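Pcza361.24 (Amycolatopsis orientalis, PDB 3G2M) probably transfers a methyl group from S-adenosyl-L-methionine to a nitrogen of glycopeptide antibiotics or their precursors. Local coordinates at residues G104-A109 with R132-L137; L187-M192 with K282-V287; E229-P234 with F242-H247. All blocks are in the same frame, centred on the assembly; numbering follows the deposited sequence.

Overall arrangement
Contacts 1 and 2 belong to one seven-stranded mixed sheet, the Rossmann-like sheet of class I methyltransferases, strand order 3-2-1-4-5-7-6. Contact 1 joins strand 107-111 to the outermost strand 135-139, contact 2 strand 184-191 to the antiparallel strand 284-290; their centres lie about 24 Å apart. Both lie near cofactor-binding residues, although no cofactor is bound to this chain in the model: the side chain of Leu137 is about 6 Å from that of Glu111, and that of Ser189 about 4 Å from that of Ser157. Contact 3 falls between the segments of contact 2 in sequence, yet their centres are about 26 Å apart; its separate sheet lies away from those residues and continues into the second subunit.

Contact 1 (G104-A109 with R132-L137); sequences GWEVTA and RDRCTL
Arg134 NH1 gives a 3.0 Å hydrogen bond to Trp105 O just before strands 107-111 and 135-139 pair in parallel at an outer edge of the Rossmann-like methyltransferase sheet. The two short axes approach to 4.7 Å at 21°. CG of Arg134 lies anti to its carbonyl carbon, and a bend at chi3 (-78°) brings the guanidinium back over Gly104, whose CA lies over one of its faces. Trp105 O meets the guanidinium at its edge, in plane, although NH1 sits 40° above the carbonyl plane. NH1 also bonds Leu101 O, so one nitrogen fastens segment 132-137 to both the end of helix 97-101 and the loop after it. Gly104, with positive phi, closes that helix in a Schellman motif.

Farther along, Thr108 and Thr136 stand side by side and point the same way, OG1 of Thr108 lying 4.1 Å from CB of Thr136. On the other face, Val107 and Cys135 meet helix 97-101, and Cys135 and Leu137 meet helix 114-125. Backbone bonds fix this register: Val107 N to Arg134 O, Thr136 N to Val107 O and Ala109 N to Thr136 O. Leu137 CD2 rests 3.8 Å from Ala109 CB.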
loop_
_atom_site.group_PDB
_atom_site.type_symbol
_atom_site.label_atom_id
_atom_site.label_comp_id
_atom_site.label_asym_id
_atom_site.label_seq_id
_atom_site.Cartn_x
_atom_site.Cartn_y
_atom_site.Cartn_z
ATOM N N GLY A 104 -29.105 19.162 9.919
ATOM C CA GLY A 104 -29.329 20.549 9.507
ATOM C C GLY A 104 -28.274 21.125 8.578
ATOM O O GLY A 104 -28.418 22.251 8.091
ATOM N N TRP A 105 -27.224 20.344 8.327
ATOM C CA TRP A 105 -26.091 20.756 7.490
ATOM C C TRP A 105 -26.480 21.077 6.049
ATOM O O TRP A 105 -27.324 20.408 5.461
ATOM C CB TRP A 105 -25.037 19.646 7.453
ATOM C CG TRP A 105 -24.323 19.378 8.752
ATOM C CD1 TRP A 105 -24.656 19.848 9.997
ATOM C CD2 TRP A 105 -23.181 18.535 8.934
ATOM N NE1 TRP A 105 -23.776 19.366 10.935
ATOM C CE2 TRP A 105 -22.860 18.557 10.313
ATOM C CE3 TRP A 105 -22.387 17.769 8.065
ATOM C CZ2 TRP A 105 -21.781 17.843 10.843
ATOM C CZ3 TRP A 105 -21.309 17.060 8.591
ATOM C CH2 TRP A 105 -21.019 17.102 9.973
ATOM N N GLU A 106 -25.860 22.117 5.501
ATOM C CA GLU A 106 -25.779 22.291 4.062
ATOM C C GLU A 106 -24.598 21.435 3.613
ATOM O O GLU A 106 -23.496 21.562 4.163
ATOM C CB GLU A 106 -25.508 23.749 3.707
ATOM C CG GLU A 106 -26.666 24.705 3.951
ATOM C CD GLU A 106 -26.335 26.110 3.491
ATOM O OE1 GLU A 106 -26.136 26.990 4.357
ATOM O OE2 GLU A 106 -26.252 26.330 2.262
ATOM N N VAL A 107 -24.827 20.544 2.650
ATOM C CA VAL A 107 -23.768 19.633 2.193
ATOM C C VAL A 107 -23.599 19.704 0.681
ATOM O O VAL A 107 -24.578 19.622 -0.065
ATOM C CB VAL A 107 -24.009 18.150 2.620
ATOM C CG1 VAL A 107 -22.802 17.265 2.251
ATOM C CG2 VAL A 107 -24.274 18.041 4.114
ATOM N N THR A 108 -22.357 19.892 0.244
ATOM C CA THR A 108 -21.985 19.661 -1.145
ATOM C C THR A 108 -21.407 18.252 -1.198
ATOM O O THR A 108 -20.404 17.957 -0.543
ATOM C CB THR A 108 -20.970 20.697 -1.655
ATOM O OG1 THR A 108 -21.553 22.002 -1.580
ATOM C CG2 THR A 108 -20.574 20.410 -3.110
ATOM N N ALA A 109 -22.082 17.370 -1.927
ATOM C CA ALA A 109 -21.671 15.977 -2.006
ATOM C C ALA A 109 -21.025 15.734 -3.365
ATOM O O ALA A 109 -21.652 15.938 -4.397
ATOM C CB ALA A 109 -22.855 15.064 -1.790
ATOM N N ARG A 132 -33.770 18.295 0.567
ATOM C CA ARG A 132 -33.309 18.413 -0.818
ATOM C C ARG A 132 -32.645 19.762 -1.121
ATOM O O ARG A 132 -31.603 19.805 -1.785
ATOM C CB ARG A 132 -34.470 18.139 -1.785
ATOM C CG ARG A 132 -34.170 18.416 -3.256
ATOM C CD ARG A 132 -35.259 17.881 -4.188
ATOM N NE ARG A 132 -36.587 18.406 -3.868
ATOM C CZ ARG A 132 -37.542 17.720 -3.243
ATOM N NH1 ARG A 132 -37.328 16.465 -2.864
ATOM N NH2 ARG A 132 -38.717 18.290 -2.996
ATOM N N ASP A 133 -33.232 20.847 -0.614
ATOM C CA ASP A 133 -32.717 22.205 -0.844
ATOM C C ASP A 133 -31.350 22.481 -0.196
ATOM O O ASP A 133 -30.651 23.420 -0.592
ATOM C CB ASP A 133 -33.734 23.259 -0.381
ATOM C CG ASP A 133 -35.021 23.248 -1.204
ATOM O OD1 ASP A 133 -35.029 22.712 -2.335
ATOM O OD2 ASP A 133 -36.039 23.779 -0.707
ATOM N N ARG A 134 -30.977 21.668 0.789
ATOM C CA ARG A 134 -29.699 21.831 1.499
ATOM C C ARG A 134 -28.563 20.955 0.948
ATOM O O ARG A 134 -27.405 21.093 1.361
ATOM C CB ARG A 134 -29.890 21.600 3.002
ATOM C CG ARG A 134 -30.576 22.768 3.713
ATOM C CD ARG A 134 -30.611 22.580 5.217
ATOM N NE ARG A 134 -31.653 21.643 5.633
ATOM C CZ ARG A 134 -31.439 20.384 6.008
ATOM N NH1 ARG A 134 -30.210 19.879 6.024
ATOM N NH2 ARG A 134 -32.463 19.625 6.373
ATOM N N CYS A 135 -28.899 20.070 0.008
ATOM C CA CYS A 135 -27.925 19.175 -0.609
ATOM C C CYS A 135 -27.599 19.611 -2.031
ATOM O O CYS A 135 -28.502 19.812 -2.844
ATOM C CB CYS A 135 -28.447 17.735 -0.607
ATOM S SG CYS A 135 -27.287 16.511 -1.280
ATOM N N THR A 136 -26.307 19.757 -2.318
ATOM C CA THR A 136 -25.826 20.107 -3.652
ATOM C C THR A 136 -24.963 18.976 -4.205
ATOM O O THR A 136 -23.908 18.669 -3.651
ATOM C CB THR A 136 -24.991 21.408 -3.641
ATOM O OG1 THR A 136 -25.770 22.478 -3.098
ATOM C CG2 THR A 136 -24.544 21.789 -5.058
ATOM N N LEU A 137 -25.410 18.362 -5.296
ATOM C CA LEU A 137 -24.659 17.269 -5.917
ATOM C C LEU A 137 -23.712 17.753 -7.006
ATOM O O LEU A 137 -24.084 18.572 -7.842
ATOM C CB LEU A 137 -25.599 16.198 -6.476
ATOM C CG LEU A 137 -26.325 15.318 -5.458
ATOM C CD1 LEU A 137 -27.313 14.418 -6.169
ATOM C CD2 LEU A 137 -25.341 14.490 -4.656
#

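Contact 2 (L187-M192 with K282-V287); sequences LLSLAM and KDMVLV
Met192, a selenomethionine here, extends its side chain across to the start of the partner strand and has more surface buried by this contact than any other residue. CG leaves anti to the backbone N and the chain stays extended to selenium, where chi3 of 65° turns CE toward the Lys282 carbonyl. The side chains of Met192 and Val285 cross at a slant, the selenium of Met192 lying 3.8 Å from Val285 CG2. The main chain of Met192 is held as well: its N bonds Asp283 O at 2.9 Å, from 57° above the carbonyl plane.

Val287, with the second-largest area buried by the contact, sits at the other end and divides its two methyls between two leucines. CG1 meets Leu188 CD1 at 3.9 Å, while CG2 meets Leu190 CD1 at 3.8 Å. Its backbone forms a hydrogen-bonded antiparallel pair with Leu188, the bond from Val287 N to Leu188 O being nearly straight. Val285 makes the corresponding pair with Leu190, but there the bond from Leu190 N to Val285 O is clearly more bent. The axes of strands 187-191 and 284-287 come within 4.5 Å and run at 160°, confirming the antiparallel course.

Leu188, Leu190, Val285 and Val287 form one apolar face, while Ser189, Ala191, Met284 and Leu286 lie on the other. Ser189 OG, on that second face, is gripped by Glu71 and by the backbone N of Ser158, next to cofactor-binding Ser157. Within the fold, helix 254-263 packs against the valine-leucine face and helix 69-79 against Ser189 and Leu286, while strands 151-156 and 267-274 flank the pair.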
loop_
_atom_site.group_PDB
_atom_site.type_symbol
_atom_site.label_atom_id
_atom_site.label_comp_id
_atom_site.label_asym_id
_atom_site.label_seq_id
_atom_site.Cartn_x
_atom_site.Cartn_y
_atom_site.Cartn_z
ATOM N N LEU A 187 -11.870 16.335 8.066
ATOM C CA LEU A 187 -12.181 15.200 8.934
ATOM C C LEU A 187 -12.170 13.918 8.136
ATOM O O LEU A 187 -12.761 13.848 7.059
ATOM C CB LEU A 187 -13.555 15.360 9.599
ATOM C CG LEU A 187 -13.884 16.442 10.638
ATOM C CD1 LEU A 187 -13.106 16.265 11.915
ATOM C CD2 LEU A 187 -13.703 17.847 10.116
ATOM N N LEU A 188 -11.503 12.903 8.675
ATOM C CA LEU A 188 -11.441 11.597 8.030
ATOM C C LEU A 188 -11.810 10.493 9.017
ATOM O O LEU A 188 -11.429 10.548 10.183
ATOM C CB LEU A 188 -10.029 11.321 7.485
ATOM C CG LEU A 188 -9.216 12.368 6.720
ATOM C CD1 LEU A 188 -8.416 13.251 7.669
ATOM C CD2 LEU A 188 -8.255 11.653 5.757
ATOM N N SER A 189 -12.569 9.506 8.557
ATOM C CA SER A 189 -12.671 8.250 9.287
ATOM C C SER A 189 -11.751 7.245 8.615
ATOM O O SER A 189 -11.575 7.284 7.393
ATOM C CB SER A 189 -14.104 7.733 9.331
ATOM O OG SER A 189 -14.547 7.319 8.053
ATOM N N LEU A 190 -11.147 6.369 9.415
ATOM C CA LEU A 190 -10.198 5.376 8.917
ATOM C C LEU A 190 -10.374 4.089 9.694
ATOM O O LEU A 190 -10.238 4.091 10.917
ATOM C CB LEU A 190 -8.748 5.863 9.087
ATOM C CG LEU A 190 -8.341 7.181 8.400
ATOM C CD1 LEU A 190 -7.032 7.721 8.958
ATOM C CD2 LEU A 190 -8.257 7.017 6.898
ATOM N N ALA A 191 -10.660 3.003 8.983
ATOM C CA ALA A 191 -10.746 1.676 9.593
ATOM C C ALA A 191 -9.399 1.267 10.196
ATOM O O ALA A 191 -8.345 1.518 9.601
ATOM C CB ALA A 191 -11.211 0.653 8.576
HETATM N N MSE A 192 -9.455 0.635 11.370
HETATM C CA MSE A 192 -8.275 0.297 12.163
HETATM C C MSE A 192 -8.269 -1.202 12.455
HETATM O O MSE A 192 -9.084 -1.693 13.238
HETATM C CB MSE A 192 -8.244 1.109 13.474
HETATM C CG MSE A 192 -7.050 0.820 14.420
HETATM SE SE MSE A 192 -7.088 1.833 16.127
HETATM C CE MSE A 192 -8.681 1.033 16.901
ATOM N N LYS A 282 -13.522 -0.840 19.235
ATOM C CA LYS A 282 -13.246 0.359 18.460
ATOM C C LYS A 282 -12.436 -0.059 17.229
ATOM O O LYS A 282 -11.310 -0.546 17.351
ATOM C CB LYS A 282 -12.519 1.400 19.317
ATOM C CG LYS A 282 -13.393 1.964 20.447
ATOM C CD LYS A 282 -12.644 2.980 21.295
ATOM C CE LYS A 282 -13.601 3.893 22.057
ATOM N NZ LYS A 282 -14.281 3.210 23.191
ATOM N N ASP A 283 -13.042 0.085 16.054
ATOM C CA ASP A 283 -12.461 -0.416 14.807
ATOM C C ASP A 283 -12.262 0.685 13.760
ATOM O O ASP A 283 -12.106 0.406 12.571
ATOM C CB ASP A 283 -13.329 -1.546 14.235
ATOM C CG ASP A 283 -14.742 -1.095 13.900
ATOM O OD1 ASP A 283 -15.123 0.034 14.255
ATOM O OD2 ASP A 283 -15.482 -1.882 13.278
HETATM N N MSE A 284 -12.253 1.928 14.226
HETATM C CA MSE A 284 -12.167 3.084 13.357
HETATM C C MSE A 284 -11.593 4.261 14.123
HETATM O O MSE A 284 -11.738 4.341 15.341
HETATM C CB MSE A 284 -13.561 3.431 12.839
HETATM C CG MSE A 284 -13.584 4.253 11.587
HETATM SE SE MSE A 284 -15.328 4.024 10.759
HETATM C CE MSE A 284 -14.969 2.360 9.796
ATOM N N VAL A 285 -10.955 5.176 13.395
ATOM C CA VAL A 285 -10.352 6.376 13.970
ATOM C C VAL A 285 -10.908 7.621 13.256
ATOM O O VAL A 285 -10.950 7.670 12.018
ATOM C CB VAL A 285 -8.790 6.332 13.867
ATOM C CG1 VAL A 285 -8.161 7.598 14.427
ATOM C CG2 VAL A 285 -8.238 5.124 14.600
ATOM N N LEU A 286 -11.363 8.599 14.042
ATOM C CA LEU A 286 -11.749 9.899 13.505
ATOM C C LEU A 286 -10.580 10.864 13.636
ATOM O O LEU A 286 -10.187 11.235 14.746
ATOM C CB LEU A 286 -12.999 10.458 14.209
ATOM C CG LEU A 286 -13.977 11.352 13.422
ATOM C CD1 LEU A 286 -13.333 12.658 12.947
ATOM C CD2 LEU A 286 -14.648 10.623 12.245
ATOM N N VAL A 287 -10.043 11.268 12.487
ATOM C CA VAL A 287 -8.855 12.122 12.410
ATOM C C VAL A 287 -9.278 13.548 12.066
ATOM O O VAL A 287 -10.073 13.757 11.150
ATOM C CB VAL A 287 -7.848 11.577 11.349
ATOM C CG1 VAL A 287 -6.699 12.558 11.090
ATOM C CG2 VAL A 287 -7.299 10.210 11.768
#

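Contact 3 (E229-P234 with F242-H247); sequences EITIHP and FVVCTH
Phe242 and Pro234 close the loop end of a beta hairpin formed by strands 219-234 and 244-252, whose short antiparallel axes approach to 4.6 Å. From CB of Phe242, the torsion chi1 of -168° sets CG anti to the backbone N and directs the ring to Pro234. CD1 then meets Pro234 CG at 3.6 Å; CE1 touches the same carbon and lies 3.5 Å from Pro234 O. Pro234 CD lies over one ring face, 4.1 Å from the centroid and 21° off the normal, a CH-pi contact offset toward the rim. On the far branch, CE2 approaches His233 CB at 3.9 Å. At the tip, CZ comes 3.7 Å from His233 ND1, with the two ring planes at an oblique 34°. The imidazole is held by the bond from His233 ND1 to Pro234 O, 2.9 Å long, while Leu37 of helix 32-40 touches both side chains.

Beyond this cluster, Ile232 and Cys245 exchange two backbone bonds, Ile230 and His247 two more, and between them Thr231 and Thr246 lie side by side. The side chains of Thr231 and Val244 cross, CG2 to CG1 3.7 Å.

The other edge of segment 229-234 pairs antiparallel with a strand of the second subunit. Glu229 OE1 bridges Arg248 of its own chain and Arg220 of the second subunit, which would favour its ionised form. Apolar and aromatic contacts thus close the hairpin near its connecting loop, where Val243 O is buried without a partner in the model, whereas backbone pairing, apolar packing and the Glu229–Arg220 salt bridge join it to the second subunit.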
loop_
_atom_site.group_PDB
_atom_site.type_symbol
_atom_site.label_atom_id
_atom_site.label_comp_id
_atom_site.label_asym_id
_atom_site.label_seq_id
_atom_site.Cartn_x
_atom_site.Cartn_y
_atom_site.Cartn_z
ATOM N N GLU A 229 -9.035 -9.069 3.180
ATOM C CA GLU A 229 -9.564 -10.152 2.370
ATOM C C GLU A 229 -10.796 -10.734 3.039
ATOM O O GLU A 229 -10.754 -11.112 4.214
ATOM C CB GLU A 229 -8.502 -11.237 2.187
ATOM C CG GLU A 229 -8.901 -12.338 1.215
ATOM C CD GLU A 229 -8.124 -13.611 1.461
ATOM O OE1 GLU A 229 -7.085 -13.812 0.802
ATOM O OE2 GLU A 229 -8.542 -14.403 2.325
ATOM N N ILE A 230 -11.895 -10.781 2.294
ATOM C CA ILE A 230 -13.131 -11.391 2.784
ATOM C C ILE A 230 -13.547 -12.576 1.916
ATOM O O ILE A 230 -13.343 -12.571 0.697
ATOM C CB ILE A 230 -14.301 -10.369 2.886
ATOM C CG1 ILE A 230 -14.637 -9.781 1.509
ATOM C CG2 ILE A 230 -13.953 -9.275 3.903
ATOM C CD1 ILE A 230 -15.985 -9.077 1.416
ATOM N N THR A 231 -14.089 -13.598 2.571
ATOM C CA THR A 231 -14.713 -14.737 1.912
ATOM C C THR A 231 -16.084 -14.906 2.554
ATOM O O THR A 231 -16.180 -15.166 3.758
ATOM C CB THR A 231 -13.894 -16.045 2.102
ATOM O OG1 THR A 231 -12.562 -15.872 1.602
ATOM C CG2 THR A 231 -14.565 -17.221 1.375
ATOM N N ILE A 232 -17.136 -14.746 1.753
ATOM C CA ILE A 232 -18.516 -14.899 2.228
ATOM C C ILE A 232 -19.213 -16.052 1.509
ATOM O O ILE A 232 -19.116 -16.190 0.289
ATOM C CB ILE A 232 -19.357 -13.604 2.039
ATOM C CG1 ILE A 232 -18.577 -12.373 2.514
ATOM C CG2 ILE A 232 -20.699 -13.717 2.782
ATOM C CD1 ILE A 232 -19.174 -11.042 2.079
ATOM N N HIS A 233 -19.915 -16.872 2.283
ATOM C CA HIS A 233 -20.679 -17.993 1.752
ATOM C C HIS A 233 -21.884 -18.242 2.657
ATOM O O HIS A 233 -21.865 -17.847 3.823
ATOM C CB HIS A 233 -19.800 -19.243 1.685
ATOM C CG HIS A 233 -19.333 -19.723 3.023
ATOM N ND1 HIS A 233 -20.074 -20.581 3.804
ATOM C CD2 HIS A 233 -18.204 -19.457 3.722
ATOM C CE1 HIS A 233 -19.419 -20.830 4.924
ATOM N NE2 HIS A 233 -18.283 -20.158 4.899
ATOM N N PRO A 234 -22.943 -18.886 2.125
ATOM C CA PRO A 234 -24.086 -19.223 2.977
ATOM C C PRO A 234 -23.727 -20.266 4.037
ATOM O O PRO A 234 -22.897 -21.144 3.786
ATOM C CB PRO A 234 -25.117 -19.781 1.991
ATOM C CG PRO A 234 -24.332 -20.210 0.807
ATOM C CD PRO A 234 -23.146 -19.308 0.726
ATOM N N PHE A 242 -24.329 -22.758 -4.636
ATOM C CA PHE A 242 -23.526 -22.328 -3.499
ATOM C C PHE A 242 -22.526 -21.269 -3.964
ATOM O O PHE A 242 -21.477 -21.599 -4.523
ATOM C CB PHE A 242 -22.807 -23.534 -2.883
ATOM C CG PHE A 242 -22.182 -23.256 -1.543
ATOM C CD1 PHE A 242 -22.937 -23.342 -0.377
ATOM C CD2 PHE A 242 -20.837 -22.928 -1.445
ATOM C CE1 PHE A 242 -22.358 -23.091 0.868
ATOM C CE2 PHE A 242 -20.252 -22.673 -0.206
ATOM C CZ PHE A 242 -21.016 -22.758 0.954
ATOM N N VAL A 243 -22.867 -19.997 -3.755
ATOM C CA VAL A 243 -22.016 -18.896 -4.205
ATOM C C VAL A 243 -21.042 -18.432 -3.122
ATOM O O VAL A 243 -21.445 -18.046 -2.018
ATOM C CB VAL A 243 -22.821 -17.693 -4.788
ATOM C CG1 VAL A 243 -23.726 -18.152 -5.933
ATOM C CG2 VAL A 243 -23.629 -16.974 -3.706
ATOM N N VAL A 244 -19.757 -18.495 -3.451
ATOM C CA VAL A 244 -18.703 -18.034 -2.554
ATOM C C VAL A 244 -18.190 -16.697 -3.086
ATOM O O VAL A 244 -17.666 -16.622 -4.202
ATOM C CB VAL A 244 -17.557 -19.067 -2.438
ATOM C CG1 VAL A 244 -16.536 -18.632 -1.385
ATOM C CG2 VAL A 244 -18.109 -20.442 -2.092
ATOM N N CYS A 245 -18.373 -15.644 -2.291
ATOM C CA CYS A 245 -17.993 -14.292 -2.688
ATOM C C CYS A 245 -16.684 -13.891 -2.020
ATOM O O CYS A 245 -16.554 -13.991 -0.801
ATOM C CB CYS A 245 -19.092 -13.292 -2.315
ATOM S SG CYS A 245 -20.729 -13.674 -2.976
ATOM N N THR A 246 -15.717 -13.443 -2.820
ATOM C CA THR A 246 -14.425 -13.007 -2.296
ATOM C C THR A 246 -14.100 -11.588 -2.743
ATOM O O THR A 246 -14.641 -11.100 -3.737
ATOM C CB THR A 246 -13.261 -13.944 -2.712
ATOM O OG1 THR A 246 -13.077 -13.887 -4.133
ATOM C CG2 THR A 246 -13.522 -15.391 -2.270
ATOM N N HIS A 247 -13.220 -10.924 -1.998
ATOM C CA HIS A 247 -12.738 -9.602 -2.385
ATOM C C HIS A 247 -11.469 -9.235 -1.632
ATOM O O HIS A 247 -11.277 -9.652 -0.490
ATOM C CB HIS A 247 -13.808 -8.527 -2.168
ATOM C CG HIS A 247 -13.455 -7.208 -2.778
ATOM N ND1 HIS A 247 -13.585 -6.954 -4.127
ATOM C CD2 HIS A 247 -12.955 -6.078 -2.228
ATOM C CE1 HIS A 247 -13.190 -5.718 -4.380
ATOM N NE2 HIS A 247 -12.804 -5.165 -3.243
#